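Local structure of CrtC domain-containing protein (7A0T) at residues E49-S54 with D131-L136; T150-T155 with S180-G185. The protein is of unknown function but, as a two-domain lipocalin-like relative of the carotenoid hydratase CrtC, probably binds or modifies a hydrophobic small molecule. All blocks are in the same frame, centred on the assembly; numbering follows the deposited sequence. Where two conformers were deposited one is given.

Contact 1 of 2, residues E49-S54 with D131-L136; sequences ESQPNS and DNLSKL
Q51 is the residue that carries this contact, laying its side chain along the backbone carbonyl of N132. With CG beside the backbone N (chi1 -76°) and a second bend about the CB-CG bond (chi2 -76°), the chain curls round N132 O instead of reaching past it: CG passes 3.1 Å from that oxygen, and NE2 turns back to donate to it at 3.0 Å. The hydrogen bond is somewhat bent, 145° at the hydrogen, although the donor lies in the carbonyl plane. L136 approaches the amide from the opposite direction, its CD2 3.6 Å from NE2 of Q51, while L133 CD1 adds a looser touch. A glutamine suits a buried place like this because both ends of its amide are used, OE1 bonding to the hydroxyl of Y205. P52 follows, its CG 3.7 Å from ND2 of N132, the two side chains crossing at about a right angle. The rigid ring gives this amide an apolar neighbour, and N132 turns its OD1 to the hydroxyl of T115. N132 has positive phi, a conformation asparagine tolerates well, and this probably helps present its carbonyl to Q51. The turn is stabilised by D131: its OD1 accepts from L133 N at 2.9 Å. S134 N reaches D131 OD1 at 2.8 Å from the same face of the carboxylate, extending the Asx turn into an Asx motif. Beyond P52, N53 binds the backbone of P111 and D117. Segment 49-54 leads from the end of the short helix 47-50 toward strand 58-66 in the lipocalin-like fold, clasping the turn before strand 135-141, with Q51 also against F176 of strand 171-189 and R207 of strand 202-210.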
# COMPACT_ATOMS: atom_id res chain seq x y z
N GLU A 49 -13.01 -12.82 -7.99
CA GLU A 49 -12.29 -13.82 -8.77
C GLU A 49 -10.79 -13.56 -8.80
O GLU A 49 -10.03 -14.46 -9.16
CB GLU A 49 -12.81 -13.84 -10.22
CG GLU A 49 -14.31 -14.16 -10.39
CD GLU A 49 -15.26 -13.03 -9.93
OE1 GLU A 49 -14.78 -11.91 -9.62
OE2 GLU A 49 -16.48 -13.28 -9.87
N SER A 50 -10.35 -12.34 -8.47
CA SER A 50 -8.93 -12.00 -8.56
C SER A 50 -8.19 -12.19 -7.24
O SER A 50 -6.96 -12.06 -7.21
CB SER A 50 -8.77 -10.54 -9.03
OG SER A 50 -9.45 -10.33 -10.25
N GLN A 51 -8.92 -12.46 -6.15
CA GLN A 51 -8.38 -12.57 -4.80
C GLN A 51 -7.61 -13.87 -4.50
O GLN A 51 -6.62 -13.81 -3.75
CB GLN A 51 -9.52 -12.40 -3.78
CG GLN A 51 -9.98 -10.94 -3.60
CD GLN A 51 -9.01 -10.13 -2.77
OE1 GLN A 51 -7.96 -9.69 -3.27
NE2 GLN A 51 -9.33 -9.93 -1.49
N PRO A 52 -8.02 -15.04 -4.99
CA PRO A 52 -7.51 -16.30 -4.42
C PRO A 52 -6.03 -16.56 -4.68
O PRO A 52 -5.43 -16.04 -5.63
CB PRO A 52 -8.36 -17.38 -5.10
CG PRO A 52 -9.67 -16.69 -5.35
CD PRO A 52 -9.24 -15.29 -5.80
N ASN A 53 -5.44 -17.40 -3.81
CA ASN A 53 -4.06 -17.88 -3.92
C ASN A 53 -3.71 -18.25 -5.35
O ASN A 53 -2.62 -17.92 -5.84
CB ASN A 53 -3.83 -19.12 -3.05
CG ASN A 53 -3.86 -18.83 -1.56
OD1 ASN A 53 -4.52 -17.90 -1.10
ND2 ASN A 53 -3.17 -19.66 -0.80
N SER A 54 -4.63 -18.95 -6.02
CA SER A 54 -4.36 -19.52 -7.33
C SER A 54 -4.02 -18.45 -8.36
O SER A 54 -3.37 -18.77 -9.35
CB SER A 54 -5.57 -20.32 -7.82
OG SER A 54 -6.71 -19.49 -7.92
N ASP A 131 -17.12 -14.50 -0.77
CA ASP A 131 -16.71 -13.83 -1.98
C ASP A 131 -15.22 -13.47 -1.98
O ASP A 131 -14.77 -12.74 -2.88
CB ASP A 131 -17.56 -12.57 -2.20
CG ASP A 131 -17.39 -11.53 -1.10
OD1 ASP A 131 -16.46 -11.64 -0.27
OD2 ASP A 131 -18.21 -10.58 -1.06
N ASN A 132 -14.47 -13.93 -0.97
CA ASN A 132 -13.02 -13.77 -0.89
C ASN A 132 -12.60 -12.31 -0.79
O ASN A 132 -11.43 -11.98 -1.02
CB ASN A 132 -12.33 -14.42 -2.09
CG ASN A 132 -12.49 -15.93 -2.08
OD1 ASN A 132 -12.38 -16.56 -1.03
ND2 ASN A 132 -12.74 -16.52 -3.24
N LEU A 133 -13.53 -11.42 -0.42
CA LEU A 133 -13.29 -9.99 -0.59
C LEU A 133 -13.94 -9.11 0.48
O LEU A 133 -13.31 -8.16 0.95
CB LEU A 133 -13.81 -9.55 -1.97
CG LEU A 133 -13.85 -8.04 -2.24
CD1 LEU A 133 -12.46 -7.57 -2.71
CD2 LEU A 133 -14.93 -7.69 -3.25
N SER A 134 -15.18 -9.41 0.86
CA SER A 134 -15.94 -8.49 1.72
C SER A 134 -15.38 -8.39 3.13
O SER A 134 -15.56 -7.36 3.79
CB SER A 134 -17.41 -8.92 1.78
OG SER A 134 -18.00 -8.89 0.49
N LYS A 135 -14.76 -9.46 3.65
CA LYS A 135 -14.16 -9.44 4.98
C LYS A 135 -12.78 -10.09 4.90
O LYS A 135 -12.66 -11.24 4.48
CB LYS A 135 -15.04 -10.16 6.00
CG LYS A 135 -14.34 -10.48 7.31
CD LYS A 135 -13.92 -9.24 8.09
CE LYS A 135 -14.76 -9.05 9.34
NZ LYS A 135 -16.02 -8.28 9.08
N LEU A 136 -11.75 -9.34 5.30
CA LEU A 136 -10.37 -9.76 5.15
C LEU A 136 -9.63 -9.60 6.48
O LEU A 136 -10.10 -8.93 7.40
CB LEU A 136 -9.68 -8.95 4.04
CG LEU A 136 -10.35 -8.97 2.66
CD1 LEU A 136 -9.78 -7.83 1.76
CD2 LEU A 136 -10.16 -10.30 1.96

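Contact 2 of 2, residues T150-T155 with S180-G185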
# COMPACT_ATOMS: atom_id res chain seq x y z
N THR A 150 -8.85 -7.04 11.10
CA THR A 150 -9.83 -7.33 10.07
C THR A 150 -10.32 -6.03 9.43
O THR A 150 -10.24 -4.96 10.04
CB THR A 150 -11.02 -8.13 10.62
OG1 THR A 150 -11.69 -7.38 11.64
CG2 THR A 150 -10.53 -9.44 11.21
N TYR A 151 -10.78 -6.13 8.18
CA TYR A 151 -11.27 -4.96 7.47
C TYR A 151 -12.30 -5.40 6.44
O TYR A 151 -12.21 -6.49 5.88
CB TYR A 151 -10.12 -4.13 6.84
CG TYR A 151 -8.99 -4.95 6.25
CD1 TYR A 151 -8.02 -5.52 7.06
CD2 TYR A 151 -8.90 -5.16 4.87
CE1 TYR A 151 -7.00 -6.29 6.53
CE2 TYR A 151 -7.86 -5.92 4.33
CZ TYR A 151 -6.92 -6.48 5.17
OH TYR A 151 -5.91 -7.25 4.64
N ASP A 152 -13.33 -4.56 6.27
CA ASP A 152 -14.45 -4.84 5.39
C ASP A 152 -14.37 -3.92 4.17
O ASP A 152 -13.98 -2.75 4.30
CB ASP A 152 -15.81 -4.63 6.09
CG ASP A 152 -15.95 -5.40 7.41
OD1 ASP A 152 -15.60 -6.60 7.46
OD2 ASP A 152 -16.43 -4.81 8.40
N ALA A 153 -14.80 -4.42 3.02
CA ALA A 153 -14.67 -3.71 1.74
C ALA A 153 -15.80 -2.69 1.59
O ALA A 153 -16.65 -2.78 0.70
CB ALA A 153 -14.66 -4.69 0.58
N THR A 154 -15.75 -1.66 2.44
CA THR A 154 -16.77 -0.61 2.49
C THR A 154 -16.32 0.65 1.77
O THR A 154 -16.67 1.77 2.20
CB THR A 154 -17.12 -0.27 3.94
OG1 THR A 154 -15.97 0.31 4.58
CG2 THR A 154 -17.57 -1.51 4.71
N THR A 155 -15.56 0.51 0.70
CA THR A 155 -14.85 1.64 0.11
C THR A 155 -14.75 1.45 -1.40
O THR A 155 -14.40 0.36 -1.87
CB THR A 155 -13.48 1.79 0.79
OG1 THR A 155 -12.80 2.96 0.30
CG2 THR A 155 -12.61 0.52 0.60
N SER A 180 -10.26 2.89 1.95
CA SER A 180 -10.65 3.34 3.30
C SER A 180 -11.56 2.31 3.96
O SER A 180 -12.69 2.61 4.31
CB SER A 180 -11.35 4.70 3.28
OG SER A 180 -10.66 5.66 2.52
N ALA A 181 -11.03 1.10 4.13
CA ALA A 181 -11.83 -0.02 4.60
C ALA A 181 -12.08 0.07 6.10
O ALA A 181 -11.16 0.39 6.87
CB ALA A 181 -11.14 -1.35 4.28
N LYS A 182 -13.31 -0.23 6.51
CA LYS A 182 -13.65 -0.26 7.92
C LYS A 182 -12.84 -1.36 8.60
O LYS A 182 -12.77 -2.49 8.10
CB LYS A 182 -15.15 -0.48 8.10
CG LYS A 182 -15.57 -0.72 9.54
CD LYS A 182 -17.09 -0.87 9.64
CE LYS A 182 -17.52 -1.77 10.79
NZ LYS A 182 -17.17 -1.20 12.12
N THR A 183 -12.23 -1.02 9.73
CA THR A 183 -11.15 -1.78 10.32
C THR A 183 -11.44 -2.08 11.78
O THR A 183 -11.86 -1.18 12.53
CB THR A 183 -9.85 -0.98 10.24
OG1 THR A 183 -9.60 -0.61 8.87
CG2 THR A 183 -8.69 -1.78 10.80
N GLU A 184 -11.19 -3.33 12.20
CA GLU A 184 -11.35 -3.75 13.59
C GLU A 184 -10.19 -4.64 14.00
O GLU A 184 -9.38 -5.09 13.17
CB GLU A 184 -12.68 -4.50 13.81
CG GLU A 184 -13.93 -3.74 13.38
CD GLU A 184 -15.23 -4.49 13.69
OE1 GLU A 184 -15.39 -5.64 13.23
OE2 GLU A 184 -16.09 -3.91 14.38
N GLY A 185 -10.10 -4.90 15.30
CA GLY A 185 -9.17 -5.89 15.81
C GLY A 185 -8.24 -5.34 16.86
O GLY A 185 -8.66 -4.57 17.73
O HOH W 1 -13.77 -6.26 10.27
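T150 and E184 form a hydrogen-bonded pair between antiparallel strands 146-152 and 171-189, part of the antiparallel β-structure of the N-terminal lipocalin-like domain. T150 N donates to E184 O and E184 N to T150 O, both at 2.9 Å, and two residues on, D152 N donates to K182 O at 2.8 Å. Between these bonds Y151 faces T183 in a non-hydrogen-bonded pair, their CA atoms 4.3 Å apart. Past D152 the regular ladder frays: the return bond from K182 N to D152 O is weak, and T154 OG1 offers a second, likewise weak, acceptor. T154 places this hydroxyl between its backbone N and carbonyl carbon (chi1 65°), where OG1 faces the neighbouring strand and is also hydrogen-bonded to the backbone O of E31.

T150, D152, K182 and E184 share one face, which is polar and partly open. D152 and K182 run side by side, but the lysine amine stays clear of the carboxylate, whose OD1 is instead salt-bridged to K135. A water held 2.7 Å from T150 OG1 makes weak bonds to D152 OD1 and E184 OE1, so it lies between two acids as a donor. The opposite face is buried: Y151 sends its ring away from T183 toward T203 and Y205, its OH bonding to S138, while its CB packs 3.9 Å from A181 CB. A small alanine suits that spot, since its methyl is also only 3.2 Å from D152 O. At the corner the chain turns at S180, T155 OG1, bonded also to the E31 carboxylate and anti to its own N (chi1 -176°), accepts from S180 N at 3.0 Å.

Overall arrangement
The two contacts meet along neighbouring strands 135-141 and 146-152: L136 N probably bonds to Y151 O, so contact 1 sits at the start of a strand next to the one that contact 2 joins to strand 171-189. Their centres are 14 Å apart. Contact 1 is small and almost wholly buried, joining irregular chain through a single side-chain-to-backbone hydrogen bond and van der Waals contacts between amides and apolar side chains. Contact 2 buries more than twice the surface and relies on repeated backbone bonds between strands; it is two-sided, with a buried face and a partly exposed one bearing charges and water.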